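Local structure of malonyl CoA-acyl carrier protein transacylase (Synechocystis sp. PCC 6803 substr. Kazusa, 4RR5) at residues A[219-224]-A[245-250]; A[81-86]-A[212-217]; A[4-9]-A[257-262]; A[152-157]-A[273-278]; A[62-67]-A[91-96]. The protein catalyses the transfer of the malonyl group from malonyl-CoA to holo-acyl carrier protein, a step of fatty acid biosynthesis. One frame throughout, in Å; residues are numbered along the deposited sequence.

Interaction 1: residues A[219-224]-A[245-250]; sequences VDPSPT and RETMVN
Glu246 meets Pro221 with the base of its side chain: CB of Glu246 lies 3.9 Å from CG of the proline ring. Beyond CG the glutamate runs extended to a salt bridge with Arg243, so its charge is spent outside this contact. One residue on, Thr247 sits where the two backbones come closest, its CA 5.2 Å from that of Pro221. Its OG1 lies beside the backbone N (chi1 -67°) and points at the ring, 3.3 Å from CB of Pro221; the hydroxyl is hydrogen-bonded to Arg243 O, so it touches the proline only by packing. Helix 244-254 thus packs on Pro221, just before the corner at Ser222 that separates the weakly bonded strands 220-221 and 223-224. The corner has a bond of its own, Ser222 OG to Asp220 OD1 at 3.1 Å, reaching the carboxylate from above its plane. A turn further along the helix, Asn250 ND2 as modelled donates to Pro221 O, at 2.5 Å too short to be taken literally; with Asn250 OD1 2.9 Å from Glu246 O, another acceptor, the setting of the amide is doubtful. If the bond is real, the carbonyl of Pro221 is likely to lose its amide partner with an alanine here. The CB of Asn250, 3.7 Å from Pro221 O, also packs on Leu216.

Interaction 2: residues A[81-86]-A[212-217]; sequences PDYVAG and TVPVLS
The strand 83-86 and the short, weakly bonded strand 215-217 run in the same direction, their axes 4.9 Å apart and inclined by 28°, and a single bridge joins Val84 to Val215. Val84 supplies both of its bonds: its N donates to Pro214 O at 3.0 Å, almost straight at 178°, and its O receives Leu216 N at 2.9 Å. The same Val84 O also takes a CA-H contact from Val215. Of the side chains, Val84 does most of the packing. Its CG1 meets Val213 CG2 at 3.9 Å, the two valines crossing at about a right angle, while its CG2 reaches Val215 CG2 at 3.7 Å. The bridge thus adds a marginal strand alongside 83-86, the edge strand of the four-stranded parallel sheet; strand 83-86 leads through Gly86 into a turn that fits the nucleophile elbow and carries Ser88, the probable nucleophile. Pro214 presents its CG to the edge of the Tyr83 ring, 3.9 Å from CD1 and near the ring plane, whereas CB of Asp82 lies over one face of that ring. At the start of the contact Val213 CG1 closes on Pro81 O at 3.3 Å; at the far end Ala85 CB packs against Leu216 CB, with Trp244 of helix 244-254 also touching Ala85.

Interaction 3: residues A[4-9]-A[257-262]; sequences AWVFPG and TDYWEV
Over one face of the Tyr259 ring lies Val6 CG2, 4.0 Å from the centroid and 25° off the normal, a CH-pi contact displaced toward the rim at CZ. On the other side of the sheet the indoles of Trp5 and Trp260 are almost parallel, planes 9° apart, but slid so far that they barely overlap: the five-membered ring of Trp5 and the six-membered ring of Trp260 have centroids 5.3 Å apart. Trp5 NE1 approaches Trp260 CE3 at 3.5 Å, and Phe79 meets the Trp260 ring edge-to-face. Both tryptophans have CG anti to the carbonyl carbon (chi1 near -64°), which swings the indoles the same way. Val262 divides its branches: CG2 packs on Trp5 CB at 3.9 Å and CG1 on Phe7 CE2 at 3.6 Å. Between these two faces run strands 3-7 and 258-262, central neighbours in the parallel sheet. Four backbone bonds join them, the last from Val262 N to Val6 O at 2.9 Å. Glu261 packs OE2 3.6 Å from Pro8 CB, and its carboxylate accepts from the backbone N of Leu268 and Thr269. Those donors, in the first turn of helix 267-273, would probably favour the charged form of this buried acid.

Interaction 4: residues A[152-157]-A[273-278]; sequences NSPEQV and KRTCPD
Glu155 and Arg274 approach each other at about a right angle, their carboxylate and guanidinium planes 65° apart, so the salt bridge is not the flat, two-pronged kind. A single nitrogen carries it. Arg274 NH1 donates to Glu155 OE2 at 3.1 Å, arriving on the syn lone pair with an N-H...O angle of 162°, while its bond to Glu155 OE1 at 3.3 Å is weak. OE2 lies at the edge of the guanidinium, and the extended arginine brings CD within 3.2 Å of Glu155 OE1, its aliphatic part lying against the carboxylate. Thr275 OG1 abuts two neighbouring side chains, 3.3 Å from Pro154 CD and 3.5 Å from Ser153 CB. These are packing contacts; the hydroxyl bonds weakly to Leu271 O. The first partner is a hairpin: a type I turn from Ser153 to Gln156, with Asn152 N and Ser153 N both donating to Gln156 O in a classic beta bulge. It links strands 146-153 and 156-161 of the mixed sheet, in what corresponds to the small ferredoxin-like subdomain of this family. Opposite it, Arg274 is where the chain leaves helix 267-273, and helix 244-254 touches both segments, Arg245 meeting Pro154 and Met248 meeting Thr275.

Interaction 5: residues A[62-67]-A[91-96]; sequences CLYVIE and EYSALY
Helix 90-97, which follows the probable nucleophile elbow at Ser88, packs here against the long helix 56-76, and Ser93 and Glu67 make the polar link between them. Ser93 OG donates to Glu67 OE1 over 2.6 Å, entering on the anti lone pair, the side away from the other carboxylate oxygen. Ser93 also marks the tightest passage: its CA is 5.6 Å from that of Tyr64, and its small side chain lets OG come within 3.7 Å of Tyr64 CA. The helix axes pass 9.2 Å apart and run the same way within 29°. In the alpha/beta core of this family the helix after the elbow lies against the parallel sheet, and here its Ala94 packs on strand 83-86 while Ser93 and Tyr96 turn to helix 56-76. The glutamate leans on Ser93 with more than its acid, since Glu67 CB is 3.5 Å from Ser93 OG, and it touches Pro8 on the loop after strand 3-7. Cut back to an alanine, Glu67 is likely to leave the Ser93 hydroxyl without its acceptor and open a gap beside Pro8. Tyr64 has CG opposite its backbone N (chi1 170°), which carries the ring across to the other helix. There its edge faces the chain of Tyr92, CE2 3.7 Å from Tyr92 O, and CD2 lies 3.9 Å from Tyr92 CB. Tyr64 OH stands 3.7 Å from Tyr96 CB, the two side chains crossing at about a right angle, and is hydrogen-bonded to Phe103 O; Tyr96 OH in turn is bonded to Asp72.

Interactions 2 and 3 share the parallel sheet, their centres about 9 Å apart, with strands 83-86 and 3-7 bonded side by side. Interaction 5 packs helices beside that sheet and touches interaction 3 at Pro8, centres about 12 Å apart. Interaction 1 follows interaction 2 in the chain and meets it at Leu216 and Thr224; its helix 244-254 also reaches interaction 4 through Met248. Interaction 4, its centre about 23 Å from that of interaction 5, ties the hairpin of the mixed sheet to the main body. Interactions 1, 2 and 5 are nested within the loop closed by interaction 3, which pairs an early strand with one some 250 residues later at the centre of the sheet.

Interaction 1: residues A[219-224]-A[245-250]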
# COMPACT_ATOMS: atom_id res chain seq x y z
N VAL A 219 5.37 9.00 2.70
CA VAL A 219 6.63 9.68 2.97
C VAL A 219 6.51 10.75 4.05
O VAL A 219 7.52 11.21 4.59
CB VAL A 219 7.22 10.35 1.70
CG1 VAL A 219 7.65 9.29 0.69
CG2 VAL A 219 6.23 11.36 1.09
N ASP A 220 5.28 11.16 4.38
CA ASP A 220 5.07 12.20 5.39
C ASP A 220 3.66 12.13 5.95
O ASP A 220 2.75 12.84 5.49
CB ASP A 220 5.37 13.59 4.79
CG ASP A 220 5.00 14.74 5.73
OD1 ASP A 220 4.93 14.54 6.97
OD2 ASP A 220 4.78 15.85 5.22
N PRO A 221 3.46 11.27 6.96
CA PRO A 221 2.14 10.88 7.46
C PRO A 221 1.50 11.91 8.37
O PRO A 221 0.76 11.54 9.29
CB PRO A 221 2.43 9.60 8.25
CG PRO A 221 3.83 9.75 8.67
CD PRO A 221 4.53 10.48 7.56
N SER A 222 1.78 13.19 8.12
CA SER A 222 1.05 14.24 8.78
C SER A 222 -0.19 14.47 7.94
O SER A 222 -0.10 14.59 6.72
CB SER A 222 1.89 15.52 8.93
OG SER A 222 2.27 16.03 7.66
N PRO A 223 -1.35 14.51 8.60
CA PRO A 223 -2.63 14.67 7.90
C PRO A 223 -2.64 15.90 7.02
O PRO A 223 -2.24 16.95 7.49
CB PRO A 223 -3.64 14.82 9.05
CG PRO A 223 -2.98 14.20 10.23
CD PRO A 223 -1.51 14.44 10.06
N THR A 224 -3.07 15.76 5.77
CA THR A 224 -3.36 16.93 4.94
C THR A 224 -4.43 16.63 3.90
O THR A 224 -4.76 15.48 3.66
CB THR A 224 -2.13 17.47 4.21
OG1 THR A 224 -2.55 18.54 3.35
CG2 THR A 224 -1.50 16.40 3.36
N ARG A 245 4.48 2.85 10.55
CA ARG A 245 4.47 2.95 12.01
C ARG A 245 3.98 4.32 12.45
O ARG A 245 3.02 4.43 13.21
CB ARG A 245 5.87 2.67 12.58
CG ARG A 245 5.97 2.86 14.11
CD ARG A 245 7.39 2.67 14.66
NE ARG A 245 8.40 3.54 14.04
CZ ARG A 245 8.62 4.82 14.35
NH1 ARG A 245 7.88 5.42 15.28
NH2 ARG A 245 9.57 5.50 13.73
N GLU A 246 4.62 5.36 11.94
CA GLU A 246 4.26 6.74 12.25
C GLU A 246 2.86 7.08 11.76
O GLU A 246 2.22 8.00 12.27
CB GLU A 246 5.26 7.73 11.63
CG GLU A 246 6.65 7.71 12.26
CD GLU A 246 7.64 8.54 11.45
OE1 GLU A 246 8.21 8.00 10.48
OE2 GLU A 246 7.84 9.73 11.77
N THR A 247 2.40 6.35 10.76
CA THR A 247 1.07 6.62 10.23
C THR A 247 0.04 6.26 11.29
O THR A 247 -0.87 7.04 11.60
CB THR A 247 0.82 5.86 8.94
OG1 THR A 247 1.69 6.38 7.92
CG2 THR A 247 -0.62 6.05 8.50
N MET A 248 0.23 5.08 11.89
CA MET A 248 -0.67 4.57 12.92
C MET A 248 -0.65 5.42 14.20
O MET A 248 -1.70 5.69 14.79
CB MET A 248 -0.32 3.12 13.23
CG MET A 248 -0.61 2.21 12.06
SD MET A 248 -0.14 0.51 12.31
CE MET A 248 1.65 0.69 12.42
N VAL A 249 0.54 5.83 14.62
CA VAL A 249 0.67 6.68 15.79
C VAL A 249 -0.03 8.02 15.58
O VAL A 249 -0.71 8.51 16.49
CB VAL A 249 2.15 6.95 16.14
CG1 VAL A 249 2.26 7.78 17.40
CG2 VAL A 249 2.91 5.64 16.30
N ASN A 250 0.15 8.60 14.40
CA ASN A 250 -0.49 9.88 14.05
C ASN A 250 -2.00 9.78 14.09
O ASN A 250 -2.69 10.71 14.49
CB ASN A 250 -0.05 10.35 12.68
CG ASN A 250 1.38 10.83 12.66
OD1 ASN A 250 2.14 10.59 13.60
ND2 ASN A 250 1.77 11.50 11.58

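Interaction 2: residues A[81-86]-A[212-217]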
# COMPACT_ATOMS: atom_id res chain seq x y z
N PRO A 81 -15.29 7.46 5.98
CA PRO A 81 -14.01 7.55 6.70
C PRO A 81 -13.77 8.94 7.28
O PRO A 81 -14.19 9.94 6.70
CB PRO A 81 -12.99 7.24 5.61
CG PRO A 81 -13.61 7.85 4.38
CD PRO A 81 -15.12 7.70 4.54
N ASP A 82 -13.11 9.01 8.43
CA ASP A 82 -12.67 10.29 8.94
C ASP A 82 -11.25 10.55 8.46
O ASP A 82 -10.91 11.67 8.07
CB ASP A 82 -12.74 10.32 10.47
CG ASP A 82 -14.16 10.18 11.00
OD1 ASP A 82 -14.93 11.16 10.89
OD2 ASP A 82 -14.49 9.09 11.53
N TYR A 83 -10.43 9.50 8.45
CA TYR A 83 -9.06 9.56 7.94
C TYR A 83 -8.80 8.42 6.96
O TYR A 83 -9.32 7.32 7.13
CB TYR A 83 -8.07 9.48 9.08
CG TYR A 83 -8.43 10.35 10.26
CD1 TYR A 83 -8.24 11.73 10.21
CD2 TYR A 83 -8.97 9.80 11.42
CE1 TYR A 83 -8.57 12.53 11.28
CE2 TYR A 83 -9.30 10.60 12.50
CZ TYR A 83 -9.10 11.97 12.42
OH TYR A 83 -9.43 12.77 13.49
N VAL A 84 -7.98 8.69 5.93
CA VAL A 84 -7.51 7.63 5.04
C VAL A 84 -5.97 7.55 4.95
O VAL A 84 -5.26 8.56 5.11
CB VAL A 84 -8.07 7.79 3.61
CG1 VAL A 84 -9.58 7.68 3.63
CG2 VAL A 84 -7.62 9.11 2.98
N ALA A 85 -5.48 6.34 4.73
CA ALA A 85 -4.07 6.09 4.43
C ALA A 85 -3.98 4.77 3.65
O ALA A 85 -4.95 4.02 3.59
CB ALA A 85 -3.25 6.03 5.71
N GLY A 86 -2.83 4.49 3.05
CA GLY A 86 -2.66 3.25 2.32
C GLY A 86 -1.20 2.89 2.23
O GLY A 86 -0.35 3.76 2.15
N THR A 212 -11.43 15.12 0.40
CA THR A 212 -12.64 15.31 1.19
C THR A 212 -12.45 14.84 2.64
O THR A 212 -13.29 15.12 3.49
CB THR A 212 -13.78 14.55 0.54
OG1 THR A 212 -13.49 13.16 0.63
CG2 THR A 212 -13.83 14.89 -0.92
N VAL A 213 -11.37 14.11 2.90
CA VAL A 213 -10.93 13.78 4.26
C VAL A 213 -9.40 13.83 4.34
O VAL A 213 -8.71 13.85 3.31
CB VAL A 213 -11.45 12.40 4.73
CG1 VAL A 213 -12.95 12.41 4.88
CG2 VAL A 213 -11.04 11.33 3.78
N PRO A 214 -8.84 13.87 5.56
CA PRO A 214 -7.38 13.88 5.65
C PRO A 214 -6.74 12.61 5.13
O PRO A 214 -7.15 11.51 5.51
CB PRO A 214 -7.12 14.04 7.16
CG PRO A 214 -8.33 14.73 7.67
CD PRO A 214 -9.48 14.20 6.85
N VAL A 215 -5.73 12.77 4.27
CA VAL A 215 -4.88 11.67 3.82
C VAL A 215 -3.56 11.72 4.56
O VAL A 215 -2.91 12.77 4.60
CB VAL A 215 -4.62 11.77 2.30
CG1 VAL A 215 -3.94 10.50 1.76
CG2 VAL A 215 -5.91 12.09 1.55
N LEU A 216 -3.14 10.59 5.13
CA LEU A 216 -1.79 10.51 5.71
C LEU A 216 -0.85 9.75 4.76
O LEU A 216 -0.91 8.52 4.67
CB LEU A 216 -1.80 9.84 7.09
CG LEU A 216 -2.43 10.62 8.25
CD1 LEU A 216 -3.94 10.83 8.09
CD2 LEU A 216 -2.13 9.94 9.57
N SER A 217 0.03 10.48 4.08
CA SER A 217 0.86 9.87 3.05
C SER A 217 2.14 9.17 3.54
O SER A 217 2.73 9.54 4.56
CB SER A 217 1.21 10.93 2.04
OG SER A 217 0.02 11.59 1.64

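Interaction 3: residues A[4-9]-A[257-262]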
# COMPACT_ATOMS: atom_id res chain seq x y z
N ALA A 4 -10.58 5.53 10.80
CA ALA A 4 -9.62 5.48 9.70
C ALA A 4 -9.90 4.29 8.76
O ALA A 4 -10.21 3.18 9.22
CB ALA A 4 -8.22 5.38 10.25
N TRP A 5 -9.83 4.53 7.45
CA TRP A 5 -9.79 3.43 6.48
C TRP A 5 -8.38 3.34 5.95
O TRP A 5 -7.85 4.32 5.43
CB TRP A 5 -10.75 3.63 5.31
CG TRP A 5 -12.20 3.67 5.66
CD1 TRP A 5 -12.76 3.52 6.89
CD2 TRP A 5 -13.28 3.90 4.75
NE1 TRP A 5 -14.13 3.63 6.81
CE2 TRP A 5 -14.47 3.87 5.50
CE3 TRP A 5 -13.36 4.11 3.37
CZ2 TRP A 5 -15.73 4.06 4.92
CZ3 TRP A 5 -14.60 4.29 2.79
CH2 TRP A 5 -15.77 4.27 3.57
N VAL A 6 -7.74 2.18 6.11
CA VAL A 6 -6.38 1.99 5.63
C VAL A 6 -6.34 0.88 4.58
O VAL A 6 -7.00 -0.15 4.73
CB VAL A 6 -5.40 1.69 6.79
CG1 VAL A 6 -5.38 2.83 7.76
CG2 VAL A 6 -5.77 0.40 7.51
N PHE A 7 -5.55 1.10 3.53
CA PHE A 7 -5.54 0.21 2.37
C PHE A 7 -4.24 -0.59 2.22
O PHE A 7 -3.15 -0.04 2.11
CB PHE A 7 -5.84 1.04 1.12
CG PHE A 7 -7.22 1.66 1.13
CD1 PHE A 7 -7.46 2.86 1.81
CD2 PHE A 7 -8.30 1.03 0.52
CE1 PHE A 7 -8.75 3.43 1.86
CE2 PHE A 7 -9.59 1.59 0.55
CZ PHE A 7 -9.82 2.79 1.23
N PRO A 8 -4.35 -1.93 2.21
CA PRO A 8 -3.15 -2.75 2.14
C PRO A 8 -2.50 -2.76 0.75
O PRO A 8 -3.16 -2.55 -0.27
CB PRO A 8 -3.66 -4.14 2.51
CG PRO A 8 -5.08 -4.14 2.06
CD PRO A 8 -5.58 -2.75 2.34
N GLY A 9 -1.20 -3.00 0.70
CA GLY A 9 -0.52 -3.04 -0.57
C GLY A 9 -0.01 -4.42 -0.91
O GLY A 9 -0.59 -5.42 -0.50
N THR A 257 -10.36 6.56 16.67
CA THR A 257 -10.68 5.55 17.68
C THR A 257 -10.78 4.16 17.07
O THR A 257 -10.59 3.15 17.75
CB THR A 257 -12.02 5.90 18.37
OG1 THR A 257 -13.10 5.65 17.47
CG2 THR A 257 -12.04 7.36 18.73
N ASP A 258 -11.09 4.13 15.78
CA ASP A 258 -11.25 2.88 15.04
C ASP A 258 -10.44 2.88 13.77
O ASP A 258 -10.22 3.91 13.14
CB ASP A 258 -12.71 2.62 14.70
CG ASP A 258 -13.60 2.61 15.92
OD1 ASP A 258 -14.02 3.70 16.35
OD2 ASP A 258 -13.88 1.51 16.44
N TYR A 259 -10.07 1.67 13.36
CA TYR A 259 -9.08 1.44 12.32
C TYR A 259 -9.55 0.28 11.45
O TYR A 259 -9.57 -0.86 11.91
CB TYR A 259 -7.75 1.15 13.01
CG TYR A 259 -6.52 0.83 12.18
CD1 TYR A 259 -5.64 1.84 11.81
CD2 TYR A 259 -6.18 -0.49 11.87
CE1 TYR A 259 -4.48 1.55 11.11
CE2 TYR A 259 -5.03 -0.78 11.16
CZ TYR A 259 -4.18 0.25 10.79
OH TYR A 259 -3.03 -0.01 10.11
N TRP A 260 -9.95 0.59 10.22
CA TRP A 260 -10.52 -0.42 9.34
C TRP A 260 -9.61 -0.71 8.16
O TRP A 260 -9.35 0.18 7.35
CB TRP A 260 -11.88 0.01 8.80
CG TRP A 260 -12.95 0.15 9.84
CD1 TRP A 260 -12.82 0.01 11.19
CD2 TRP A 260 -14.32 0.47 9.60
NE1 TRP A 260 -14.02 0.23 11.81
CE2 TRP A 260 -14.96 0.51 10.86
CE3 TRP A 260 -15.08 0.72 8.45
CZ2 TRP A 260 -16.32 0.79 11.00
CZ3 TRP A 260 -16.42 0.98 8.58
CH2 TRP A 260 -17.03 1.02 9.85
N GLU A 261 -9.14 -1.95 8.07
CA GLU A 261 -8.35 -2.36 6.94
C GLU A 261 -9.30 -2.73 5.82
O GLU A 261 -10.02 -3.71 5.92
CB GLU A 261 -7.45 -3.55 7.28
CG GLU A 261 -6.34 -3.75 6.27
CD GLU A 261 -5.41 -4.89 6.66
OE1 GLU A 261 -5.55 -5.41 7.79
OE2 GLU A 261 -4.55 -5.27 5.83
N VAL A 262 -9.31 -1.92 4.77
CA VAL A 262 -10.22 -2.09 3.66
C VAL A 262 -9.46 -2.75 2.51
O VAL A 262 -8.83 -2.09 1.70
CB VAL A 262 -10.81 -0.74 3.23
CG1 VAL A 262 -11.77 -0.90 2.08
CG2 VAL A 262 -11.49 -0.06 4.43

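Interaction 4: residues A[152-157]-A[273-278]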
# COMPACT_ATOMS: atom_id res chain seq x y z
N ASN A 152 7.32 -0.38 9.54
CA ASN A 152 5.96 -0.89 9.70
C ASN A 152 5.44 -0.97 11.14
O ASN A 152 4.34 -0.51 11.44
CB ASN A 152 5.88 -2.26 9.03
CG ASN A 152 5.94 -2.17 7.52
OD1 ASN A 152 5.46 -1.20 6.93
ND2 ASN A 152 6.54 -3.19 6.89
N SER A 153 6.21 -1.59 12.03
CA SER A 153 5.88 -1.65 13.45
C SER A 153 7.19 -1.71 14.21
O SER A 153 8.21 -2.05 13.62
CB SER A 153 4.99 -2.87 13.78
OG SER A 153 5.70 -4.09 13.70
N PRO A 154 7.17 -1.36 15.50
CA PRO A 154 8.39 -1.48 16.32
C PRO A 154 9.11 -2.82 16.15
O PRO A 154 10.34 -2.89 16.23
CB PRO A 154 7.85 -1.31 17.74
CG PRO A 154 6.72 -0.33 17.57
CD PRO A 154 6.11 -0.63 16.22
N GLU A 155 8.35 -3.87 15.87
CA GLU A 155 8.92 -5.19 15.71
C GLU A 155 9.36 -5.47 14.27
O GLU A 155 10.07 -6.44 14.01
CB GLU A 155 7.90 -6.26 16.12
CG GLU A 155 7.09 -5.91 17.36
CD GLU A 155 6.29 -7.10 17.85
OE1 GLU A 155 6.21 -8.11 17.11
OE2 GLU A 155 5.74 -7.03 18.98
N GLN A 156 8.94 -4.62 13.34
CA GLN A 156 9.11 -4.96 11.93
C GLN A 156 9.47 -3.82 10.98
O GLN A 156 8.82 -2.76 10.98
CB GLN A 156 7.85 -5.63 11.40
CG GLN A 156 8.02 -6.02 9.96
CD GLN A 156 6.74 -6.50 9.34
OE1 GLN A 156 5.88 -7.07 10.02
NE2 GLN A 156 6.60 -6.26 8.03
N VAL A 157 10.49 -4.06 10.17
CA VAL A 157 10.83 -3.18 9.06
C VAL A 157 11.05 -3.98 7.80
O VAL A 157 11.09 -5.20 7.83
CB VAL A 157 12.11 -2.38 9.33
CG1 VAL A 157 11.94 -1.48 10.57
CG2 VAL A 157 13.32 -3.32 9.43
N LYS A 273 -1.92 -3.87 15.79
CA LYS A 273 -2.01 -4.56 17.07
C LYS A 273 -0.83 -4.17 17.94
O LYS A 273 -0.99 -3.64 19.04
CB LYS A 273 -2.04 -6.08 16.86
CG LYS A 273 -3.40 -6.63 16.49
CD LYS A 273 -3.40 -8.15 16.53
CE LYS A 273 -4.74 -8.71 16.07
NZ LYS A 273 -4.81 -10.18 16.29
N ARG A 274 0.37 -4.41 17.41
CA ARG A 274 1.60 -4.19 18.14
C ARG A 274 2.15 -2.77 17.99
O ARG A 274 3.35 -2.57 18.11
CB ARG A 274 2.65 -5.20 17.67
CG ARG A 274 2.15 -6.64 17.75
CD ARG A 274 3.04 -7.62 17.01
NE ARG A 274 2.52 -8.98 17.17
CZ ARG A 274 2.94 -9.84 18.09
NH1 ARG A 274 3.91 -9.50 18.94
NH2 ARG A 274 2.39 -11.05 18.17
N THR A 275 1.27 -1.79 17.73
CA THR A 275 1.70 -0.39 17.63
C THR A 275 0.76 0.57 18.35
O THR A 275 1.20 1.41 19.13
CB THR A 275 1.82 0.06 16.17
OG1 THR A 275 2.91 -0.62 15.54
CG2 THR A 275 2.07 1.58 16.09
N CYS A 276 -0.54 0.45 18.06
CA CYS A 276 -1.56 1.18 18.80
C CYS A 276 -2.68 0.21 19.19
O CYS A 276 -3.73 0.19 18.54
CB CYS A 276 -2.12 2.34 17.99
SG CYS A 276 -0.85 3.48 17.45
N PRO A 277 -2.45 -0.57 20.25
CA PRO A 277 -3.31 -1.72 20.60
C PRO A 277 -4.61 -1.31 21.30
O PRO A 277 -5.43 -2.19 21.60
CB PRO A 277 -2.41 -2.55 21.53
CG PRO A 277 -1.54 -1.52 22.20
CD PRO A 277 -1.40 -0.34 21.26
N ASP A 278 -4.79 -0.02 21.54
CA ASP A 278 -6.04 0.48 22.10
C ASP A 278 -7.01 0.92 20.99
O ASP A 278 -8.09 1.44 21.26
CB ASP A 278 -5.79 1.64 23.07
CG ASP A 278 -5.02 2.80 22.44
OD1 ASP A 278 -4.13 2.55 21.59
OD2 ASP A 278 -5.30 3.97 22.82

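Interaction 5: residues A[62-67]-A[91-96]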
# COMPACT_ATOMS: atom_id res chain seq x y z
N CYS A 62 -4.85 -5.08 -9.44
CA CYS A 62 -5.84 -5.94 -8.79
C CYS A 62 -6.23 -5.42 -7.40
O CYS A 62 -7.42 -5.30 -7.08
CB CYS A 62 -5.35 -7.38 -8.70
SG CYS A 62 -5.60 -8.32 -10.22
N LEU A 63 -5.23 -5.12 -6.56
CA LEU A 63 -5.50 -4.62 -5.22
C LEU A 63 -6.21 -3.26 -5.26
O LEU A 63 -7.11 -3.01 -4.46
CB LEU A 63 -4.21 -4.49 -4.41
CG LEU A 63 -3.62 -5.79 -3.87
CD1 LEU A 63 -2.29 -5.51 -3.18
CD2 LEU A 63 -4.60 -6.46 -2.91
N TYR A 64 -5.81 -2.40 -6.19
CA TYR A 64 -6.43 -1.10 -6.30
C TYR A 64 -7.90 -1.20 -6.69
O TYR A 64 -8.75 -0.53 -6.11
CB TYR A 64 -5.69 -0.21 -7.31
CG TYR A 64 -6.42 1.08 -7.66
CD1 TYR A 64 -7.35 1.11 -8.70
CD2 TYR A 64 -6.18 2.26 -6.96
CE1 TYR A 64 -8.02 2.28 -9.03
CE2 TYR A 64 -6.84 3.43 -7.29
CZ TYR A 64 -7.76 3.43 -8.33
OH TYR A 64 -8.41 4.59 -8.66
N VAL A 65 -8.21 -2.02 -7.68
CA VAL A 65 -9.57 -2.13 -8.17
C VAL A 65 -10.48 -2.69 -7.07
O VAL A 65 -11.60 -2.21 -6.85
CB VAL A 65 -9.64 -3.02 -9.44
CG1 VAL A 65 -11.09 -3.41 -9.76
CG2 VAL A 65 -8.99 -2.32 -10.62
N ILE A 66 -9.99 -3.70 -6.37
CA ILE A 66 -10.76 -4.34 -5.31
C ILE A 66 -10.97 -3.40 -4.12
O ILE A 66 -12.08 -3.28 -3.59
CB ILE A 66 -10.08 -5.65 -4.83
CG1 ILE A 66 -10.25 -6.72 -5.91
CG2 ILE A 66 -10.65 -6.10 -3.49
CD1 ILE A 66 -9.35 -7.91 -5.73
N GLU A 67 -9.89 -2.72 -3.73
CA GLU A 67 -9.96 -1.74 -2.65
C GLU A 67 -10.90 -0.58 -2.97
O GLU A 67 -11.71 -0.18 -2.12
CB GLU A 67 -8.55 -1.25 -2.33
CG GLU A 67 -7.76 -2.27 -1.48
CD GLU A 67 -6.27 -2.00 -1.39
OE1 GLU A 67 -5.80 -0.96 -1.89
OE2 GLU A 67 -5.57 -2.84 -0.80
N GLU A 91 -1.89 3.68 -1.01
CA GLU A 91 -2.03 5.14 -1.03
C GLU A 91 -2.92 5.57 -2.18
O GLU A 91 -3.73 6.48 -2.04
CB GLU A 91 -0.66 5.82 -1.12
CG GLU A 91 -0.67 7.37 -0.99
CD GLU A 91 0.58 7.88 -0.27
OE1 GLU A 91 1.28 8.76 -0.82
OE2 GLU A 91 0.88 7.37 0.84
N TYR A 92 -2.77 4.91 -3.33
CA TYR A 92 -3.60 5.19 -4.50
C TYR A 92 -5.07 4.92 -4.20
O TYR A 92 -5.94 5.73 -4.52
CB TYR A 92 -3.13 4.38 -5.72
CG TYR A 92 -1.81 4.89 -6.25
CD1 TYR A 92 -0.60 4.52 -5.65
CD2 TYR A 92 -1.77 5.79 -7.32
CE1 TYR A 92 0.61 5.02 -6.10
CE2 TYR A 92 -0.56 6.28 -7.78
CZ TYR A 92 0.62 5.90 -7.17
OH TYR A 92 1.82 6.40 -7.63
N SER A 93 -5.34 3.79 -3.56
CA SER A 93 -6.69 3.47 -3.14
C SER A 93 -7.19 4.52 -2.15
O SER A 93 -8.35 4.94 -2.23
CB SER A 93 -6.75 2.07 -2.52
OG SER A 93 -6.17 1.09 -3.37
N ALA A 94 -6.33 4.92 -1.23
CA ALA A 94 -6.70 5.95 -0.26
C ALA A 94 -7.03 7.27 -0.97
O ALA A 94 -8.03 7.92 -0.68
CB ALA A 94 -5.58 6.13 0.76
N LEU A 95 -6.18 7.65 -1.91
CA LEU A 95 -6.39 8.87 -2.69
C LEU A 95 -7.71 8.85 -3.48
O LEU A 95 -8.40 9.87 -3.56
CB LEU A 95 -5.22 9.08 -3.64
CG LEU A 95 -3.90 9.46 -2.94
CD1 LEU A 95 -2.75 9.57 -3.94
CD2 LEU A 95 -4.07 10.78 -2.13
N TYR A 96 -8.06 7.70 -4.05
CA TYR A 96 -9.32 7.57 -4.76
C TYR A 96 -10.47 7.68 -3.78
O TYR A 96 -11.50 8.28 -4.08
CB TYR A 96 -9.43 6.24 -5.54
CG TYR A 96 -10.87 5.88 -5.82
CD1 TYR A 96 -11.58 6.52 -6.83
CD2 TYR A 96 -11.55 4.95 -5.03
CE1 TYR A 96 -12.92 6.22 -7.07
CE2 TYR A 96 -12.88 4.65 -5.26
CZ TYR A 96 -13.56 5.28 -6.29
OH TYR A 96 -14.88 4.98 -6.53